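Local atomic coordinates of N-acetylgalactosaminyltransferase 7 (Homo sapiens, PDB entry 6IWR), a protein that belongs to the polypeptide GalNAc transferase family and joins a GT-A-type glycosyltransferase domain to a ricin-type beta-trefoil lectin domain. Residues V151-H156 against S161-T166; H168-R173 against K177-I182. One frame throughout, in Å; residues are numbered along the deposited sequence.

In the fold
Contacts 1 and 2 follow one another along the chain and illustrate how a single beta-alpha-beta unit is built. Strand 149-155 packs against the first half of helix 160-173 in contact 1; the second half of the same helix packs against strand 179-186 in contact 2. The two strands run parallel as neighbours in the central sheet of the GT-A domain. The centres of the contacts lie about 12 Å apart, and V151 bridges them: its N is 3.2 Å from E181 O, a probable hydrogen bond, and its CG2 is 3.6 Å from I182 CG2. The F155 side chain of contact 1 lies about 11 Å from the bound manganese ion, too far to touch it.

Contact 1: residues V151-H156 against S161-T166; sequences VVIVFH and STLMRT
L163 lays its CD2 methyl over one face of the F155 ring, a CH-pi contact in which the methyl carbon sits 4.0 Å from the ring centroid and only 5° off its normal. The two side chains cross at about a right angle. With CG between the backbone N and the carbonyl carbon (chi1 72°), the F155 ring projects toward the helix, and chi2 turns one face to L163. The other branch of L163 turns to I153, whose CG2 lies 4.3 Å from L163 CD1. One turn on, I153 and T166 meet tip to tip, I153 CD1 being 3.9 Å from T166 CG2.

The T166 methyl, anti to the backbone N, goes to the strand, while OG1 turns back along the helix to T162 O at 2.9 Å, tilted 21° from the carbonyl plane. That carbonyl also accepts from T166 N, which arrives from the opposite face. OG1 makes a further hydrogen bond with the backbone N of C244, tying the helix to the start of strand 244-246. I153 also touches L184 and L240 on the two flanking strands, and F155 reaches D186 and L194.

No hydrogen bond links the first strand and the helix of this beta-alpha-beta unit of the glycosyltransferase domain, which run almost antiparallel: they are joined by dispersion contacts and one methyl-ring interaction, while the buried hydroxyl of T166 is satisfied by backbone groups.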
ATOM      1  N   VAL A 151     -26.269  21.473 -16.428  1.00 21.23           N
ATOM      2  CA  VAL A 151     -25.154  20.718 -15.862  1.00 26.56           C
ATOM      3  C   VAL A 151     -25.614  20.147 -14.527  1.00 25.85           C
ATOM      4  O   VAL A 151     -26.173  20.865 -13.685  1.00 27.06           O
ATOM      5  CB  VAL A 151     -23.857  21.557 -15.726  1.00 27.64           C
ATOM      6  CG1 VAL A 151     -23.665  22.555 -16.865  1.00 23.97           C
ATOM      7  CG2 VAL A 151     -23.723  22.241 -14.377  1.00 34.98           C
ATOM      8  N   VAL A 152     -25.432  18.843 -14.343  1.00 26.22           N
ATOM      9  CA  VAL A 152     -25.808  18.191 -13.099  1.00 27.52           C
ATOM     10  C   VAL A 152     -24.537  17.703 -12.427  1.00 22.81           C
ATOM     11  O   VAL A 152     -23.662  17.124 -13.079  1.00 23.13           O
ATOM     12  CB  VAL A 152     -26.821  17.050 -13.317  1.00 24.06           C
ATOM     13  CG1 VAL A 152     -27.625  17.265 -14.610  1.00 24.83           C
ATOM     14  CG2 VAL A 152     -26.142  15.789 -13.357  1.00 24.89           C
ATOM     15  N   ILE A 153     -24.416  18.012 -11.144  1.00 28.32           N
ATOM     16  CA  ILE A 153     -23.293  17.631 -10.304  1.00 25.41           C
ATOM     17  C   ILE A 153     -23.885  16.811  -9.168  1.00 27.47           C
ATOM     18  O   ILE A 153     -24.655  17.333  -8.351  1.00 27.67           O
ATOM     19  CB  ILE A 153     -22.535  18.850  -9.753  1.00 27.49           C
ATOM     20  CG1 ILE A 153     -22.001  19.714 -10.875  1.00 23.56           C
ATOM     21  CG2 ILE A 153     -21.372  18.410  -8.855  1.00 28.19           C
ATOM     22  CD1 ILE A 153     -21.594  21.044 -10.391  1.00 27.21           C
ATOM     23  N   VAL A 154     -23.550  15.542  -9.131  1.00 26.36           N
ATOM     24  CA  VAL A 154     -23.911  14.672  -8.026  1.00 26.17           C
ATOM     25  C   VAL A 154     -22.803  14.764  -6.990  1.00 29.83           C
ATOM     26  O   VAL A 154     -21.621  14.668  -7.325  1.00 32.85           O
ATOM     27  CB  VAL A 154     -24.111  13.229  -8.520  1.00 28.89           C
ATOM     28  CG1 VAL A 154     -24.308  12.278  -7.339  1.00 29.30           C
ATOM     29  CG2 VAL A 154     -25.269  13.176  -9.513  1.00 21.33           C
ATOM     30  N   PHE A 155     -23.160  14.994  -5.734  1.00 28.32           N
ATOM     31  CA  PHE A 155     -22.133  15.062  -4.715  1.00 31.56           C
ATOM     32  C   PHE A 155     -22.559  14.279  -3.484  1.00 35.19           C
ATOM     33  O   PHE A 155     -23.749  14.046  -3.239  1.00 35.23           O
ATOM     34  CB  PHE A 155     -21.786  16.514  -4.355  1.00 31.04           C
ATOM     35  CG  PHE A 155     -22.843  17.224  -3.572  1.00 30.80           C
ATOM     36  CD1 PHE A 155     -22.841  17.182  -2.182  1.00 29.07           C
ATOM     37  CD2 PHE A 155     -23.816  17.962  -4.222  1.00 32.41           C
ATOM     38  CE1 PHE A 155     -23.800  17.847  -1.446  1.00 27.34           C
ATOM     39  CE2 PHE A 155     -24.794  18.634  -3.491  1.00 29.19           C
ATOM     40  CZ  PHE A 155     -24.793  18.564  -2.098  1.00 29.82           C
ATOM     41  N   HIS A 156     -21.547  13.842  -2.733  1.00 32.05           N
ATOM     42  CA  HIS A 156     -21.744  13.204  -1.432  1.00 32.25           C
ATOM     43  C   HIS A 156     -20.610  13.675  -0.532  1.00 32.00           C
ATOM     44  O   HIS A 156     -19.450  13.336  -0.774  1.00 33.60           O
ATOM     45  CB  HIS A 156     -21.768  11.674  -1.557  1.00 36.01           C
ATOM     46  CG  HIS A 156     -21.781  10.952  -0.241  1.00 37.96           C
ATOM     47  ND1 HIS A 156     -22.941  10.710   0.470  1.00 41.91           N
ATOM     48  CD2 HIS A 156     -20.773  10.426   0.495  1.00 37.95           C
ATOM     49  CE1 HIS A 156     -22.644  10.079   1.591  1.00 40.51           C
ATOM     50  NE2 HIS A 156     -21.337   9.891   1.628  1.00 40.72           N
ATOM     51  N   SER A 161     -15.219  24.003  -0.570  1.00 27.03           N
ATOM     52  CA  SER A 161     -14.543  24.827  -1.553  1.00 23.79           C
ATOM     53  C   SER A 161     -14.298  24.077  -2.851  1.00 26.11           C
ATOM     54  O   SER A 161     -14.324  24.695  -3.920  1.00 29.29           O
ATOM     55  CB  SER A 161     -13.234  25.371  -0.971  1.00 26.40           C
ATOM     56  OG  SER A 161     -12.243  24.369  -0.844  1.00 29.02           O
ATOM     57  N   THR A 162     -14.085  22.768  -2.803  1.00 23.91           N
ATOM     58  CA  THR A 162     -14.027  22.033  -4.058  1.00 25.90           C
ATOM     59  C   THR A 162     -15.389  22.017  -4.757  1.00 26.80           C
ATOM     60  O   THR A 162     -15.463  22.156  -5.981  1.00 30.85           O
ATOM     61  CB  THR A 162     -13.509  20.610  -3.819  1.00 25.86           C
ATOM     62  OG1 THR A 162     -14.179  20.033  -2.693  1.00 29.00           O
ATOM     63  CG2 THR A 162     -12.016  20.635  -3.555  1.00 23.20           C
ATOM     64  N   LEU A 163     -16.477  21.868  -4.006  1.00 26.97           N
ATOM     65  CA  LEU A 163     -17.802  21.843  -4.619  1.00 28.19           C
ATOM     66  C   LEU A 163     -18.135  23.191  -5.243  1.00 31.44           C
ATOM     67  O   LEU A 163     -18.608  23.260  -6.387  1.00 28.02           O
ATOM     68  CB  LEU A 163     -18.862  21.466  -3.579  1.00 31.02           C
ATOM     69  CG  LEU A 163     -20.321  21.557  -4.048  1.00 30.66           C
ATOM     70  CD1 LEU A 163     -20.471  20.793  -5.354  1.00 26.03           C
ATOM     71  CD2 LEU A 163     -21.313  21.037  -2.994  1.00 24.97           C
ATOM     72  N   MET A 164     -17.876  24.278  -4.510  1.00 26.97           N
ATOM     73  CA  MET A 164     -18.297  25.580  -5.003  1.00 30.83           C
ATOM     74  C   MET A 164     -17.361  26.082  -6.097  1.00 30.64           C
ATOM     75  O   MET A 164     -17.776  26.896  -6.938  1.00 27.53           O
ATOM     76  CB  MET A 164     -18.403  26.580  -3.851  1.00 24.71           C
ATOM     77  CG  MET A 164     -19.571  26.344  -2.883  1.00 23.84           C
ATOM     78  SD  MET A 164     -21.171  25.846  -3.591  1.00 33.48           S
ATOM     79  CE  MET A 164     -21.445  27.109  -4.786  1.00 34.46           C
ATOM     80  N   ARG A 165     -16.121  25.586  -6.140  1.00 24.83           N
ATOM     81  CA  ARG A 165     -15.238  25.989  -7.231  1.00 27.02           C
ATOM     82  C   ARG A 165     -15.664  25.337  -8.538  1.00 26.94           C
ATOM     83  O   ARG A 165     -15.557  25.956  -9.606  1.00 26.93           O
ATOM     84  CB  ARG A 165     -13.780  25.668  -6.902  1.00 27.30           C
ATOM     85  CG  ARG A 165     -12.760  26.129  -7.969  1.00 29.86           C
ATOM     86  CD  ARG A 165     -11.356  26.462  -7.374  1.00 26.11           C
ATOM     87  NE  ARG A 165     -10.925  25.418  -6.450  1.00 30.44           N
ATOM     88  CZ  ARG A 165     -10.677  25.581  -5.157  1.00 30.48           C
ATOM     89  NH1 ARG A 165     -10.328  24.520  -4.435  1.00 34.79           N
ATOM     90  NH2 ARG A 165     -10.750  26.779  -4.581  1.00 26.78           N
ATOM     91  N   THR A 166     -16.170  24.098  -8.482  1.00 26.70           N
ATOM     92  CA  THR A 166     -16.738  23.490  -9.681  1.00 25.59           C
ATOM     93  C   THR A 166     -17.805  24.401 -10.271  1.00 28.72           C
ATOM     94  O   THR A 166     -17.751  24.789 -11.446  1.00 28.36           O
ATOM     95  CB  THR A 166     -17.371  22.141  -9.354  1.00 29.73           C
ATOM     96  OG1 THR A 166     -16.495  21.357  -8.538  1.00 33.26           O
ATOM     97  CG2 THR A 166     -17.706  21.389 -10.640  1.00 25.74           C
TER

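Contact 2: residues H168-R173 against K177-I182; sequences HSVIKR and KYLAEI
Helix 168-173 and strand 179-182 run nearly antiparallel, their axes 10.6 Å apart at an angle of 169°, as in the second half of a beta-alpha-beta unit. I182 supplies the meeting point. Its CD1 methyl touches two successive helix residues, lying 3.7 Å from V170 CG1 and equally 3.7 Å from I171 CG1. The approaches differ: V170 and I182 lie alongside one another pointing opposite ways, whereas I171 meets I182 at a slant. I182 reaches both by extending its longer branch, with CD1 anti to CA across the CB-CG1 bond (chi2 173°). V170 CG1, anti to its own backbone N (chi1 169°), is shared as well, since L179 CD1 approaches it at 4.3 Å. The contact is wholly apolar, and both strand residues that take part are buried.

On the sheet side, L179 and I182 also pack on V151 of strand 149-155, while I182 exchanges backbone hydrogen bonds with L208 and K210 on its other flank. I171 leans on W205. The C-terminal half of helix 160-173 thus packs on the parallel strands with V170 and I171, while K172 and R173 form salt bridges to E81.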
ATOM      1  N   HIS A 168     -18.577  27.621  -9.448  1.00 27.40           N
ATOM      2  CA  HIS A 168     -18.029  28.912  -9.856  1.00 27.62           C
ATOM      3  C   HIS A 168     -17.374  28.793 -11.225  1.00 28.92           C
ATOM      4  O   HIS A 168     -17.626  29.599 -12.129  1.00 30.08           O
ATOM      5  CB  HIS A 168     -17.018  29.436  -8.821  1.00 23.47           C
ATOM      6  CG  HIS A 168     -17.642  30.198  -7.690  1.00 25.81           C
ATOM      7  ND1 HIS A 168     -17.591  31.573  -7.592  1.00 26.06           N
ATOM      8  CD2 HIS A 168     -18.326  29.773  -6.600  1.00 27.18           C
ATOM      9  CE1 HIS A 168     -18.219  31.961  -6.495  1.00 26.64           C
ATOM     10  NE2 HIS A 168     -18.670  30.888  -5.871  1.00 24.96           N
ATOM     11  N   SER A 169     -16.555  27.761 -11.405  1.00 29.54           N
ATOM     12  CA  SER A 169     -15.868  27.577 -12.673  1.00 23.56           C
ATOM     13  C   SER A 169     -16.865  27.463 -13.825  1.00 25.41           C
ATOM     14  O   SER A 169     -16.691  28.106 -14.865  1.00 25.73           O
ATOM     15  CB  SER A 169     -14.948  26.361 -12.556  1.00 23.06           C
ATOM     16  OG  SER A 169     -15.210  25.366 -13.515  1.00 27.90           O
ATOM     17  N   VAL A 170     -17.942  26.689 -13.644  1.00 28.11           N
ATOM     18  CA  VAL A 170     -18.952  26.533 -14.696  1.00 27.97           C
ATOM     19  C   VAL A 170     -19.631  27.865 -14.994  1.00 29.05           C
ATOM     20  O   VAL A 170     -19.809  28.251 -16.164  1.00 23.50           O
ATOM     21  CB  VAL A 170     -19.988  25.466 -14.297  1.00 28.44           C
ATOM     22  CG1 VAL A 170     -21.179  25.514 -15.259  1.00 23.48           C
ATOM     23  CG2 VAL A 170     -19.352  24.086 -14.261  1.00 24.26           C
ATOM     24  N   ILE A 171     -20.029  28.582 -13.937  1.00 25.87           N
ATOM     25  CA  ILE A 171     -20.571  29.924 -14.102  1.00 23.83           C
ATOM     26  C   ILE A 171     -19.556  30.826 -14.809  1.00 27.58           C
ATOM     27  O   ILE A 171     -19.904  31.588 -15.718  1.00 28.70           O
ATOM     28  CB  ILE A 171     -20.992  30.473 -12.727  1.00 26.57           C
ATOM     29  CG1 ILE A 171     -22.042  29.552 -12.095  1.00 27.79           C
ATOM     30  CG2 ILE A 171     -21.503  31.895 -12.838  1.00 19.98           C
ATOM     31  CD1 ILE A 171     -23.427  30.158 -12.036  1.00 30.15           C
ATOM     32  N   LYS A 172     -18.276  30.714 -14.456  1.00 23.52           N
ATOM     33  CA  LYS A 172     -17.317  31.679 -14.991  1.00 25.61           C
ATOM     34  C   LYS A 172     -17.075  31.493 -16.485  1.00 24.05           C
ATOM     35  O   LYS A 172     -16.947  32.473 -17.217  1.00 27.20           O
ATOM     36  CB  LYS A 172     -15.995  31.613 -14.239  1.00 21.76           C
ATOM     37  CG  LYS A 172     -15.145  32.835 -14.487  1.00 21.61           C
ATOM     38  CD  LYS A 172     -13.957  32.910 -13.540  1.00 27.02           C
ATOM     39  CE  LYS A 172     -13.114  34.133 -13.785  1.00 27.17           C
ATOM     40  NZ  LYS A 172     -11.814  34.034 -13.072  1.00 28.62           N
ATOM     41  N   ARG A 173     -16.974  30.263 -16.964  1.00 25.30           N
ATOM     42  CA  ARG A 173     -16.465  30.053 -18.312  1.00 25.34           C
ATOM     43  C   ARG A 173     -17.536  29.577 -19.280  1.00 25.36           C
ATOM     44  O   ARG A 173     -17.219  29.141 -20.395  1.00 31.22           O
ATOM     45  CB  ARG A 173     -15.298  29.079 -18.274  1.00 26.02           C
ATOM     46  CG  ARG A 173     -14.304  29.461 -17.212  1.00 22.79           C
ATOM     47  CD  ARG A 173     -13.063  28.650 -17.315  1.00 25.17           C
ATOM     48  NE  ARG A 173     -12.023  29.257 -16.494  1.00 28.80           N
ATOM     49  CZ  ARG A 173     -11.696  28.870 -15.265  1.00 29.86           C
ATOM     50  NH1 ARG A 173     -10.739  29.513 -14.613  1.00 32.74           N
ATOM     51  NH2 ARG A 173     -12.312  27.847 -14.693  1.00 28.70           N
ATOM     52  N   LYS A 177     -26.135  32.325 -21.960  1.00 25.62           N
ATOM     53  CA  LYS A 177     -27.358  31.986 -22.680  1.00 29.12           C
ATOM     54  C   LYS A 177     -27.508  30.482 -22.924  1.00 32.75           C
ATOM     55  O   LYS A 177     -28.622  30.014 -23.184  1.00 27.27           O
ATOM     56  CB  LYS A 177     -27.414  32.753 -23.995  1.00 22.99           C
ATOM     57  CG  LYS A 177     -26.282  32.425 -24.950  1.00 32.51           C
ATOM     58  CD  LYS A 177     -26.515  33.065 -26.309  1.00 33.91           C
ATOM     59  CE  LYS A 177     -26.013  34.494 -26.341  1.00 29.50           C
ATOM     60  NZ  LYS A 177     -24.643  34.489 -26.907  1.00 39.00           N
ATOM     61  N   TYR A 178     -26.427  29.703 -22.843  1.00 34.72           N
ATOM     62  CA  TYR A 178     -26.565  28.254 -22.997  1.00 26.97           C
ATOM     63  C   TYR A 178     -26.736  27.528 -21.675  1.00 25.87           C
ATOM     64  O   TYR A 178     -27.124  26.360 -21.681  1.00 32.39           O
ATOM     65  CB  TYR A 178     -25.376  27.667 -23.760  1.00 23.34           C
ATOM     66  CG  TYR A 178     -25.172  28.404 -25.054  1.00 29.89           C
ATOM     67  CD1 TYR A 178     -25.981  28.146 -26.160  1.00 28.06           C
ATOM     68  CD2 TYR A 178     -24.235  29.425 -25.151  1.00 29.87           C
ATOM     69  CE1 TYR A 178     -25.818  28.849 -27.337  1.00 27.22           C
ATOM     70  CE2 TYR A 178     -24.076  30.125 -26.325  1.00 30.38           C
ATOM     71  CZ  TYR A 178     -24.872  29.837 -27.400  1.00 28.04           C
ATOM     72  OH  TYR A 178     -24.697  30.548 -28.542  1.00 35.50           O
ATOM     73  N   LEU A 179     -26.503  28.194 -20.549  1.00 26.78           N
ATOM     74  CA  LEU A 179     -26.544  27.551 -19.243  1.00 21.56           C
ATOM     75  C   LEU A 179     -27.955  27.668 -18.693  1.00 29.05           C
ATOM     76  O   LEU A 179     -28.333  28.698 -18.133  1.00 41.70           O
ATOM     77  CB  LEU A 179     -25.545  28.201 -18.309  1.00 22.07           C
ATOM     78  CG  LEU A 179     -24.839  27.239 -17.365  1.00 26.82           C
ATOM     79  CD1 LEU A 179     -24.644  27.890 -16.016  1.00 26.86           C
ATOM     80  CD2 LEU A 179     -25.556  25.921 -17.232  1.00 30.52           C
ATOM     81  N   ALA A 180     -28.739  26.602 -18.822  1.00 29.51           N
ATOM     82  CA  ALA A 180     -30.136  26.671 -18.417  1.00 23.40           C
ATOM     83  C   ALA A 180     -30.321  26.608 -16.904  1.00 28.97           C
ATOM     84  O   ALA A 180     -31.304  27.159 -16.387  1.00 29.44           O
ATOM     85  CB  ALA A 180     -30.919  25.541 -19.084  1.00 28.80           C
ATOM     86  N   GLU A 181     -29.412  25.939 -16.187  1.00 26.51           N
ATOM     87  CA  GLU A 181     -29.514  25.666 -14.755  1.00 24.45           C
ATOM     88  C   GLU A 181     -28.335  24.782 -14.368  1.00 26.17           C
ATOM     89  O   GLU A 181     -27.802  24.038 -15.195  1.00 29.21           O
ATOM     90  CB  GLU A 181     -30.837  24.963 -14.392  1.00 26.01           C
ATOM     91  CG  GLU A 181     -30.912  23.538 -14.939  1.00 26.17           C
ATOM     92  CD  GLU A 181     -32.205  22.795 -14.616  1.00 33.69           C
ATOM     93  OE1 GLU A 181     -32.922  23.225 -13.675  1.00 32.13           O
ATOM     94  OE2 GLU A 181     -32.492  21.776 -15.312  1.00 29.53           O
ATOM     95  N   ILE A 182     -27.934  24.865 -13.105  1.00 26.06           N
ATOM     96  CA  ILE A 182     -26.953  23.959 -12.532  1.00 23.59           C
ATOM     97  C   ILE A 182     -27.668  23.217 -11.417  1.00 24.82           C
ATOM     98  O   ILE A 182     -28.047  23.817 -10.403  1.00 25.92           O
ATOM     99  CB  ILE A 182     -25.710  24.687 -12.004  1.00 24.87           C
ATOM    100  CG1 ILE A 182     -24.973  25.413 -13.152  1.00 32.90           C
ATOM    101  CG2 ILE A 182     -24.801  23.678 -11.297  1.00 24.24           C
ATOM    102  CD1 ILE A 182     -23.796  26.312 -12.701  1.00 25.57           C
TER